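Local atomic coordinates of GTP pyrophosphokinase (Streptococcus pneumoniae, PDB entry 2BE3), a protein that probably transfers pyrophosphate from ATP to GDP or GTP to make the alarmone (p)ppGpp, as synthetases of the RelA/SpoT family do. Residues F85-E91 with R194-Q198; M102-R108 with Y122-Y128; K25-I29 with I95-D101. All blocks are in the same frame, centred on the assembly; numbering follows the deposited sequence.

Contacts 1 and 3 share helix 89-97, and contact 2 packs against it. Contact 1 joins the turn leading into that helix and its first residues to the C-terminal helix 194-203, about 18 Å from the centre of the chain. It is partly buried and held mainly by one arginine reaching two carboxylates. Contact 3 sets the other end of the same helix against helix 6-35; it is mostly buried, combining aliphatic packing with an ionic network near the second subunit. Contact 2 lies nearest the centre of the chain and differs in kind, a backbone ladder between two strands of the mixed sheet. It touches both others: Val89 packs on Tyr122, and a hydrogen bond joins helix 89-97 to strand 102-109.

Contact 1: F85-E91 with R194-Q198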
loop_
_atom_site.group_PDB
_atom_site.type_symbol
_atom_site.label_atom_id
_atom_site.label_comp_id
_atom_site.label_asym_id
_atom_site.label_seq_id
_atom_site.Cartn_x
_atom_site.Cartn_y
_atom_site.Cartn_z
ATOM N N PHE A 85 -0.711 -25.669 1.082
ATOM C CA PHE A 85 -0.210 -26.754 1.920
ATOM C C PHE A 85 0.243 -26.274 3.289
ATOM O O PHE A 85 0.767 -25.165 3.427
ATOM C CB PHE A 85 0.982 -27.418 1.240
ATOM C CG PHE A 85 0.652 -28.100 -0.060
ATOM C CD1 PHE A 85 0.035 -29.345 -0.066
ATOM C CD2 PHE A 85 1.001 -27.520 -1.272
ATOM C CE1 PHE A 85 -0.256 -29.982 -1.242
ATOM C CE2 PHE A 85 0.720 -28.176 -2.466
ATOM C CZ PHE A 85 0.080 -29.400 -2.448
ATOM N N VAL A 86 0.083 -27.130 4.293
ATOM C CA VAL A 86 0.709 -26.910 5.611
ATOM C C VAL A 86 2.194 -26.498 5.482
ATOM O O VAL A 86 2.655 -25.574 6.144
ATOM C CB VAL A 86 0.622 -28.198 6.509
ATOM C CG1 VAL A 86 1.421 -28.033 7.836
ATOM C CG2 VAL A 86 -0.787 -28.556 6.790
ATOM N N ASP A 87 2.940 -27.209 4.639
ATOM C CA ASP A 87 4.360 -26.947 4.478
ATOM C C ASP A 87 4.612 -25.643 3.693
ATOM O O ASP A 87 5.737 -25.214 3.568
ATOM C CB ASP A 87 5.000 -28.131 3.770
ATOM C CG ASP A 87 5.203 -29.351 4.685
ATOM O OD1 ASP A 87 4.837 -29.373 5.880
ATOM O OD2 ASP A 87 5.770 -30.336 4.194
ATOM N N ASP A 88 3.559 -25.026 3.141
ATOM C CA ASP A 88 3.714 -23.699 2.533
ATOM C C ASP A 88 3.824 -22.598 3.605
ATOM O O ASP A 88 4.352 -21.515 3.357
ATOM C CB ASP A 88 2.552 -23.369 1.612
ATOM C CG ASP A 88 2.561 -24.172 0.339
ATOM O OD1 ASP A 88 3.622 -24.752 -0.029
ATOM O OD2 ASP A 88 1.476 -24.230 -0.305
ATOM N N VAL A 89 3.274 -22.868 4.777
ATOM C CA VAL A 89 3.285 -21.871 5.841
ATOM C C VAL A 89 4.701 -21.339 6.071
ATOM O O VAL A 89 4.917 -20.123 6.008
ATOM C CB VAL A 89 2.608 -22.408 7.144
ATOM C CG1 VAL A 89 2.743 -21.405 8.256
ATOM C CG2 VAL A 89 1.098 -22.757 6.807
ATOM N N LYS A 90 5.665 -22.227 6.282
ATOM C CA LYS A 90 7.028 -21.766 6.521
ATOM C C LYS A 90 7.584 -20.943 5.353
ATOM O O LYS A 90 8.436 -20.085 5.537
ATOM C CB LYS A 90 7.962 -22.949 6.877
ATOM C CG LYS A 90 8.262 -23.932 5.717
ATOM C CD LYS A 90 9.026 -25.110 6.243
ATOM C CE LYS A 90 9.354 -26.071 5.150
ATOM N NZ LYS A 90 8.109 -26.749 4.633
ATOM N N GLU A 91 7.102 -21.202 4.149
ATOM C CA GLU A 91 7.625 -20.527 2.948
ATOM C C GLU A 91 7.185 -19.057 2.937
ATOM O O GLU A 91 7.981 -18.163 2.615
ATOM C CB GLU A 91 7.199 -21.281 1.667
ATOM C CG GLU A 91 7.858 -22.680 1.527
ATOM C CD GLU A 91 7.694 -23.319 0.115
ATOM O OE1 GLU A 91 7.262 -22.601 -0.822
ATOM O OE2 GLU A 91 8.031 -24.517 -0.049
ATOM N N ARG A 194 2.675 -33.749 -1.782
ATOM C CA ARG A 194 2.964 -32.355 -2.034
ATOM C C ARG A 194 4.053 -32.207 -3.089
ATOM O O ARG A 194 3.978 -31.311 -3.938
ATOM C CB ARG A 194 3.368 -31.619 -0.732
ATOM C CG ARG A 194 3.805 -30.184 -0.927
ATOM C CD ARG A 194 4.205 -29.586 0.382
ATOM N NE ARG A 194 4.515 -28.162 0.291
ATOM C CZ ARG A 194 5.731 -27.640 0.487
ATOM N NH1 ARG A 194 6.751 -28.438 0.752
ATOM N NH2 ARG A 194 5.925 -26.311 0.377
ATOM N N ASP A 195 5.072 -33.055 -3.016
ATOM C CA ASP A 195 6.208 -32.910 -3.908
ATOM C C ASP A 195 5.746 -33.150 -5.330
ATOM O O ASP A 195 6.150 -32.434 -6.224
ATOM C CB ASP A 195 7.359 -33.875 -3.561
ATOM C CG ASP A 195 8.062 -33.532 -2.249
ATOM O OD1 ASP A 195 7.838 -32.446 -1.646
ATOM O OD2 ASP A 195 8.880 -34.375 -1.814
ATOM N N ASP A 196 4.897 -34.159 -5.522
ATOM C CA ASP A 196 4.345 -34.483 -6.831
ATOM C C ASP A 196 3.455 -33.364 -7.365
ATOM O O ASP A 196 3.529 -33.023 -8.542
ATOM C CB ASP A 196 3.541 -35.794 -6.778
ATOM C CG ASP A 196 4.399 -37.001 -6.354
ATOM O OD1 ASP A 196 5.246 -37.476 -7.148
ATOM O OD2 ASP A 196 4.215 -37.488 -5.212
ATOM N N ILE A 197 2.612 -32.805 -6.497
ATOM C CA ILE A 197 1.732 -31.734 -6.896
ATOM C C ILE A 197 2.536 -30.500 -7.316
ATOM O O ILE A 197 2.222 -29.896 -8.341
ATOM C CB ILE A 197 0.723 -31.371 -5.781
ATOM C CG1 ILE A 197 -0.283 -32.521 -5.557
ATOM C CG2 ILE A 197 0.029 -30.036 -6.099
ATOM C CD1 ILE A 197 -0.876 -32.545 -4.153
ATOM N N GLN A 198 3.574 -30.145 -6.554
ATOM C CA GLN A 198 4.344 -28.933 -6.828
ATOM C C GLN A 198 5.191 -29.074 -8.091
ATOM O O GLN A 198 5.319 -28.141 -8.872
ATOM C CB GLN A 198 5.171 -28.467 -5.590
ATOM C CG GLN A 198 4.285 -28.099 -4.400
ATOM C CD GLN A 198 5.045 -27.564 -3.154
ATOM O OE1 GLN A 198 4.688 -26.512 -2.620
ATOM N NE2 GLN A 198 6.052 -28.309 -2.673
HETATM O O HOH W 1 8.693 -26.277 1.637
#
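Arg194 lays its aliphatic chain over one face of the Phe85 ring, its CG 3.7 Å from the ring centroid in a CH-pi contact almost on the ring normal. The chain leaves its helix with CG anti to the backbone N (chi1 175°) and stays extended to NE, which carries the guanidinium past the ring, its plane nearly perpendicular to the aromatic one. There NH2 serves two acids. One N-H points almost straight (170°) at Asp88 OD1, 2.8 Å from Arg194 NH2. The other follows a more bent path to Glu91 OE2, also 2.8 Å from Arg194 NH2, and meets it from above the carboxylate plane. This salt-bridge network ties the start of the C-terminal helix 194-203 to the turn after strand 77-83 and the first turn of helix 89-97 in the RelA/SpoT-type domain. Asp88 is itself steadied, because its OD2 accepts a hydrogen bond from the backbone N of Phe85, 3.0 Å away. Asp87 lies over a guanidinium face, with its CB 3.4 Å from Arg194 CZ, while its carboxylate offers NH1 charge attraction without a bond. A water links Arg194 NH1, Lys90 NZ and Glu91 OE2, bridging the two neighbouring cations. At the far edge of the ring, CD1 and CG2 of Ile197 each approach Phe85 CZ to 3.7 Å, and Met190 of helix 170-191 touches both Phe85 and Ile197.

Contact 2: M102-R108 with Y122-Y128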
loop_
_atom_site.group_PDB
_atom_site.type_symbol
_atom_site.label_atom_id
_atom_site.label_comp_id
_atom_site.label_asym_id
_atom_site.label_seq_id
_atom_site.Cartn_x
_atom_site.Cartn_y
_atom_site.Cartn_z
HETATM N N MSE A 102 8.359 -4.211 7.806
HETATM C CA MSE A 102 7.760 -4.709 9.037
HETATM C C MSE A 102 8.820 -5.358 9.900
HETATM O O MSE A 102 9.902 -5.746 9.428
HETATM C CB MSE A 102 6.642 -5.721 8.732
HETATM C CG MSE A 102 7.127 -6.913 7.944
HETATM SE SE MSE A 102 5.690 -8.155 7.412
HETATM C CE MSE A 102 4.525 -6.954 6.167
ATOM N N ARG A 103 8.495 -5.494 11.170
ATOM C CA ARG A 103 9.372 -6.175 12.088
ATOM C C ARG A 103 8.539 -7.237 12.755
ATOM O O ARG A 103 7.500 -6.930 13.350
ATOM C CB ARG A 103 9.966 -5.199 13.096
ATOM C CG ARG A 103 10.785 -5.876 14.173
ATOM C CD ARG A 103 11.587 -4.879 14.986
ATOM N NE ARG A 103 10.788 -4.247 16.036
ATOM C CZ ARG A 103 10.952 -4.480 17.344
ATOM N NH1 ARG A 103 11.891 -5.344 17.756
ATOM N NH2 ARG A 103 10.183 -3.854 18.249
ATOM N N ILE A 104 8.990 -8.485 12.632
ATOM C CA ILE A 104 8.277 -9.632 13.195
ATOM C C ILE A 104 8.585 -9.708 14.668
ATOM O O ILE A 104 9.714 -9.972 15.038
ATOM C CB ILE A 104 8.633 -10.960 12.474
ATOM C CG1 ILE A 104 8.078 -10.914 11.058
ATOM C CG2 ILE A 104 8.079 -12.188 13.235
ATOM C CD1 ILE A 104 8.509 -12.048 10.207
ATOM N N ILE A 105 7.589 -9.467 15.515
ATOM C CA ILE A 105 7.862 -9.479 16.942
ATOM C C ILE A 105 7.442 -10.768 17.663
ATOM O O ILE A 105 7.916 -11.035 18.728
ATOM C CB ILE A 105 7.353 -8.191 17.666
ATOM C CG1 ILE A 105 5.852 -8.115 17.584
ATOM C CG2 ILE A 105 7.978 -6.918 17.032
ATOM C CD1 ILE A 105 5.281 -7.613 18.813
ATOM N N GLN A 106 6.560 -11.572 17.087
ATOM C CA GLN A 106 6.164 -12.811 17.735
ATOM C C GLN A 106 5.556 -13.760 16.723
ATOM O O GLN A 106 4.826 -13.355 15.846
ATOM C CB GLN A 106 5.165 -12.532 18.860
ATOM C CG GLN A 106 4.530 -13.763 19.398
ATOM C CD GLN A 106 3.773 -13.532 20.684
ATOM O OE1 GLN A 106 3.033 -12.556 20.833
ATOM N NE2 GLN A 106 3.942 -14.452 21.628
ATOM N N GLU A 107 5.862 -15.033 16.856
ATOM C CA GLU A 107 5.251 -16.061 16.028
ATOM C C GLU A 107 4.588 -17.106 16.906
ATOM O O GLU A 107 5.106 -17.452 17.946
ATOM C CB GLU A 107 6.314 -16.708 15.154
ATOM C CG GLU A 107 6.644 -15.903 13.950
ATOM C CD GLU A 107 7.847 -16.436 13.234
ATOM O OE1 GLU A 107 7.832 -17.619 12.820
ATOM O OE2 GLU A 107 8.818 -15.680 13.065
ATOM N N ARG A 108 3.435 -17.613 16.489
ATOM C CA ARG A 108 2.778 -18.661 17.239
ATOM C C ARG A 108 2.319 -19.777 16.324
ATOM O O ARG A 108 1.475 -19.578 15.434
ATOM C CB ARG A 108 1.547 -18.122 17.931
ATOM C CG ARG A 108 1.796 -17.130 18.987
ATOM C CD ARG A 108 0.643 -17.263 19.929
ATOM N NE ARG A 108 0.511 -16.130 20.829
ATOM C CZ ARG A 108 -0.231 -15.066 20.542
ATOM N NH1 ARG A 108 -0.897 -15.024 19.376
ATOM N NH2 ARG A 108 -0.303 -14.057 21.419
ATOM N N TYR A 122 -1.276 -20.378 11.995
ATOM C CA TYR A 122 0.041 -19.894 12.336
ATOM C C TYR A 122 -0.066 -18.371 12.394
ATOM O O TYR A 122 -0.577 -17.762 11.464
ATOM C CB TYR A 122 1.073 -20.345 11.294
ATOM C CG TYR A 122 2.520 -20.154 11.733
ATOM C CD1 TYR A 122 3.260 -21.234 12.229
ATOM C CD2 TYR A 122 3.151 -18.901 11.641
ATOM C CE1 TYR A 122 4.577 -21.076 12.597
ATOM C CE2 TYR A 122 4.476 -18.729 12.036
ATOM C CZ TYR A 122 5.176 -19.822 12.505
ATOM O OH TYR A 122 6.478 -19.704 12.897
ATOM N N HIS A 123 0.362 -17.784 13.506
ATOM C CA HIS A 123 0.194 -16.354 13.768
ATOM C C HIS A 123 1.532 -15.662 13.661
ATOM O O HIS A 123 2.498 -16.082 14.275
ATOM C CB HIS A 123 -0.401 -16.108 15.164
ATOM C CG HIS A 123 -1.752 -16.739 15.370
ATOM N ND1 HIS A 123 -2.525 -16.496 16.485
ATOM C CD2 HIS A 123 -2.447 -17.635 14.625
ATOM C CE1 HIS A 123 -3.651 -17.182 16.400
ATOM N NE2 HIS A 123 -3.625 -17.890 15.286
ATOM N N VAL A 124 1.612 -14.637 12.837
ATOM C CA VAL A 124 2.742 -13.764 12.904
ATOM C C VAL A 124 2.311 -12.348 13.271
ATOM O O VAL A 124 1.487 -11.746 12.574
ATOM C CB VAL A 124 3.826 -14.014 11.773
ATOM C CG1 VAL A 124 3.425 -15.050 10.788
ATOM C CG2 VAL A 124 4.507 -12.752 11.220
ATOM N N VAL A 125 2.809 -11.873 14.418
ATOM C CA VAL A 125 2.533 -10.516 14.880
ATOM C C VAL A 125 3.662 -9.590 14.463
ATOM O O VAL A 125 4.819 -9.913 14.668
ATOM C CB VAL A 125 2.306 -10.458 16.406
ATOM C CG1 VAL A 125 1.961 -9.024 16.844
ATOM C CG2 VAL A 125 1.175 -11.454 16.824
ATOM N N VAL A 126 3.337 -8.468 13.824
ATOM C CA VAL A 126 4.376 -7.620 13.250
ATOM C C VAL A 126 4.196 -6.190 13.720
ATOM O O VAL A 126 3.086 -5.790 14.061
ATOM C CB VAL A 126 4.450 -7.657 11.676
ATOM C CG1 VAL A 126 4.659 -9.121 11.104
ATOM C CG2 VAL A 126 3.243 -6.982 11.029
ATOM N N GLU A 127 5.293 -5.446 13.782
ATOM C CA GLU A 127 5.213 -4.005 13.877
ATOM C C GLU A 127 5.213 -3.476 12.460
ATOM O O GLU A 127 6.041 -3.881 11.633
ATOM C CB GLU A 127 6.374 -3.430 14.648
ATOM C CG GLU A 127 6.140 -3.498 16.085
ATOM C CD GLU A 127 7.354 -3.127 16.906
ATOM O OE1 GLU A 127 8.382 -2.650 16.335
ATOM O OE2 GLU A 127 7.256 -3.316 18.143
ATOM N N TYR A 128 4.240 -2.607 12.186
ATOM C CA TYR A 128 4.053 -2.021 10.868
ATOM C C TYR A 128 3.861 -0.521 11.064
ATOM O O TYR A 128 3.052 -0.082 11.887
ATOM C CB TYR A 128 2.862 -2.679 10.147
ATOM C CG TYR A 128 2.710 -2.248 8.708
ATOM C CD1 TYR A 128 3.526 -2.789 7.709
ATOM C CD2 TYR A 128 1.765 -1.266 8.344
ATOM C CE1 TYR A 128 3.406 -2.387 6.388
ATOM C CE2 TYR A 128 1.654 -0.835 7.026
ATOM C CZ TYR A 128 2.469 -1.406 6.049
ATOM O OH TYR A 128 2.359 -1.002 4.732
#
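A classic beta bulge, with Ile105 and Gln106 both facing Val125, interrupts the antiparallel pairing of strands 102-109 and 122-130. Val125 O accepts from Ile105 N at 2.9 Å and, weakly, from Gln106 N at 3.4 Å, while Val125 N returns a bond to Gln106 O. Regular pairing flanks the bulge, Arg103 with Glu127 and Arg108 with His123 being hydrogen-bonded pairs. Arg103 and Glu127 run side by side, and the arginine bends at chi3 (82°) to turn NE and NH2 onto one oxygen. Arg103 NE lies 2.9 Å from Glu127 OE1, above the carboxylate plane, the weaker bond from Arg103 NH2 completing a salt bridge; Ile105 CG2 rests over a face of the guanidinium. On the other side of the sheet, Ile104 CG1 sits 4.0 Å from Val124 CG2 and 3.9 Å from Val126 CG1, and the selenium of selenomethionine Met102 adjoins the same Val126 methyl. Further along, Tyr122 OH donates a very short bond to Glu107 OE1, whose partner oxygen accepts from His97. Helices 6-35 and 89-97 cover this side. The arrangement is an irregular edge-strand pairing in a mixed sheet, consistent with the nucleotidyltransferase-type fold of the RelA/SpoT family.

Contact 3: K25-I29 with I95-D101; sequences KLRGI and ILHKRQD
Ile29 and Ile95 pass in antiparallel fashion, CD1 of Ile29 lying 4.0 Å from CG2 of Ile95, and Ile133 of the second subunit also packs on Ile29. Beside them Leu26 and Leu96 lie nearly perpendicular and meet through their CD2 methyls, 3.9 Å apart. These four buried side chains close helix 6-35 onto helix 89-97, and Leu26 continues into the sheet by touching Leu79 and Val81. Lys25 and Asp101, at the polar end, keep partial exposure, whereas Arg99 is buried. Arg99 turns back at chi3 (68°) and grips Asp101 side-on: NE is 2.8 Å from OD1 of Asp101 and NH2 is 2.6 Å from its OD2, the latter nearly straight (176°). Lys25, its chain extended beyond CG, reaches across to place NZ 2.9 Å from Asp101 OD2, on the anti lone pair. The lysine stem crosses the arginine at a slant, CD of Lys25 being 3.7 Å from NH2 of Arg99. Tyr128 also hydrogen-bonds to Lys25 NZ. Two cations thus share one carboxylate oxygen, which probably favours an ionised Asp101, though nearby Asp131 of the second subunit would work partly against this, and helps hold the loop after helix 89-97 against helix 6-35.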
loop_
_atom_site.group_PDB
_atom_site.type_symbol
_atom_site.label_atom_id
_atom_site.label_comp_id
_atom_site.label_asym_id
_atom_site.label_seq_id
_atom_site.Cartn_x
_atom_site.Cartn_y
_atom_site.Cartn_z
ATOM N N LYS A 25 -0.009 -5.439 -0.381
ATOM C CA LYS A 25 1.349 -5.977 -0.325
ATOM C C LYS A 25 1.378 -7.506 -0.287
ATOM O O LYS A 25 2.130 -8.108 -1.001
ATOM C CB LYS A 25 2.123 -5.364 0.831
ATOM C CG LYS A 25 2.557 -3.936 0.528
ATOM C CD LYS A 25 2.885 -3.219 1.824
ATOM C CE LYS A 25 3.818 -2.035 1.572
ATOM N NZ LYS A 25 4.304 -1.476 2.871
ATOM N N LEU A 26 0.504 -8.127 0.490
ATOM C CA LEU A 26 0.444 -9.582 0.531
ATOM C C LEU A 26 -0.012 -10.224 -0.794
ATOM O O LEU A 26 0.579 -11.219 -1.234
ATOM C CB LEU A 26 -0.423 -10.022 1.703
ATOM C CG LEU A 26 0.254 -9.662 3.031
ATOM C CD1 LEU A 26 -0.677 -9.826 4.200
ATOM C CD2 LEU A 26 1.541 -10.442 3.231
ATOM N N ARG A 27 -1.032 -9.632 -1.433
ATOM C CA ARG A 27 -1.440 -9.998 -2.771
ATOM C C ARG A 27 -0.360 -9.747 -3.817
ATOM O O ARG A 27 -0.315 -10.433 -4.832
ATOM C CB ARG A 27 -2.722 -9.252 -3.145
ATOM C CG ARG A 27 -3.898 -9.653 -2.271
ATOM C CD ARG A 27 -5.085 -8.773 -2.503
ATOM N NE ARG A 27 -6.159 -9.178 -1.622
ATOM C CZ ARG A 27 -7.229 -8.449 -1.340
ATOM N NH1 ARG A 27 -7.392 -7.236 -1.876
ATOM N NH2 ARG A 27 -8.128 -8.944 -0.505
ATOM N N GLY A 28 0.523 -8.774 -3.597
ATOM C CA GLY A 28 1.551 -8.499 -4.592
ATOM C C GLY A 28 2.598 -9.602 -4.562
ATOM O O GLY A 28 3.201 -9.916 -5.583
ATOM N N ILE A 29 2.772 -10.236 -3.416
ATOM C CA ILE A 29 3.605 -11.436 -3.351
ATOM C C ILE A 29 3.114 -12.515 -4.301
ATOM O O ILE A 29 3.871 -12.973 -5.144
ATOM C CB ILE A 29 3.684 -12.008 -1.907
ATOM C CG1 ILE A 29 4.432 -11.018 -0.977
ATOM C CG2 ILE A 29 4.308 -13.441 -1.894
ATOM C CD1 ILE A 29 4.040 -11.221 0.510
ATOM N N ILE A 95 9.265 -15.361 3.493
ATOM C CA ILE A 95 9.085 -14.135 2.724
ATOM C C ILE A 95 8.801 -12.942 3.648
ATOM O O ILE A 95 9.267 -11.867 3.366
ATOM C CB ILE A 95 7.968 -14.276 1.649
ATOM C CG1 ILE A 95 8.381 -15.264 0.557
ATOM C CG2 ILE A 95 7.675 -12.932 0.967
ATOM C CD1 ILE A 95 7.146 -15.807 -0.171
ATOM N N LEU A 96 8.039 -13.131 4.729
ATOM C CA LEU A 96 7.792 -12.055 5.687
ATOM C C LEU A 96 9.055 -11.627 6.415
ATOM O O LEU A 96 9.239 -10.422 6.600
ATOM C CB LEU A 96 6.663 -12.388 6.690
ATOM C CG LEU A 96 5.300 -12.690 6.027
ATOM C CD1 LEU A 96 4.277 -13.057 7.071
ATOM C CD2 LEU A 96 4.813 -11.546 5.138
ATOM N N HIS A 97 9.923 -12.572 6.812
ATOM C CA HIS A 97 11.179 -12.209 7.503
ATOM C C HIS A 97 12.121 -11.373 6.663
ATOM O O HIS A 97 12.876 -10.586 7.170
ATOM C CB HIS A 97 11.931 -13.443 8.020
ATOM C CG HIS A 97 11.394 -13.973 9.314
ATOM N ND1 HIS A 97 11.842 -13.542 10.547
ATOM C CD2 HIS A 97 10.456 -14.914 9.561
ATOM C CE1 HIS A 97 11.193 -14.193 11.496
ATOM N NE2 HIS A 97 10.350 -15.034 10.921
ATOM N N LYS A 98 12.060 -11.581 5.368
ATOM C CA LYS A 98 12.821 -10.874 4.361
ATOM C C LYS A 98 12.382 -9.395 4.179
ATOM O O LYS A 98 13.140 -8.588 3.678
ATOM C CB LYS A 98 12.551 -11.644 3.066
ATOM C CG LYS A 98 13.501 -11.451 1.948
ATOM C CD LYS A 98 13.055 -12.267 0.721
ATOM C CE LYS A 98 13.415 -13.738 0.840
ATOM N NZ LYS A 98 13.069 -14.463 -0.418
ATOM N N ARG A 99 11.150 -9.048 4.557
ATOM C CA ARG A 99 10.612 -7.695 4.345
ATOM C C ARG A 99 11.158 -6.631 5.301
ATOM O O ARG A 99 11.242 -6.851 6.523
ATOM C CB ARG A 99 9.097 -7.727 4.470
ATOM C CG ARG A 99 8.416 -8.585 3.417
ATOM C CD ARG A 99 6.912 -8.405 3.501
ATOM N NE ARG A 99 6.508 -7.060 3.089
ATOM C CZ ARG A 99 6.115 -6.736 1.857
ATOM N NH1 ARG A 99 6.059 -7.646 0.896
ATOM N NH2 ARG A 99 5.777 -5.490 1.588
ATOM N N GLN A 100 11.495 -5.467 4.747
ATOM C CA GLN A 100 12.021 -4.370 5.552
ATOM C C GLN A 100 10.923 -3.370 5.915
ATOM O O GLN A 100 11.199 -2.351 6.495
ATOM C CB GLN A 100 13.183 -3.683 4.820
ATOM C CG GLN A 100 12.906 -3.244 3.387
ATOM C CD GLN A 100 12.147 -1.888 3.264
ATOM O OE1 GLN A 100 12.662 -0.825 3.683
ATOM N NE2 GLN A 100 10.938 -1.925 2.647
ATOM N N ASP A 101 9.671 -3.652 5.550
ATOM C CA ASP A 101 8.567 -2.748 5.885
ATOM C C ASP A 101 7.798 -3.228 7.124
ATOM O O ASP A 101 6.713 -2.727 7.448
ATOM C CB ASP A 101 7.621 -2.552 4.681
ATOM C CG ASP A 101 6.918 -3.831 4.274
ATOM O OD1 ASP A 101 7.349 -4.926 4.698
ATOM O OD2 ASP A 101 5.931 -3.755 3.508
#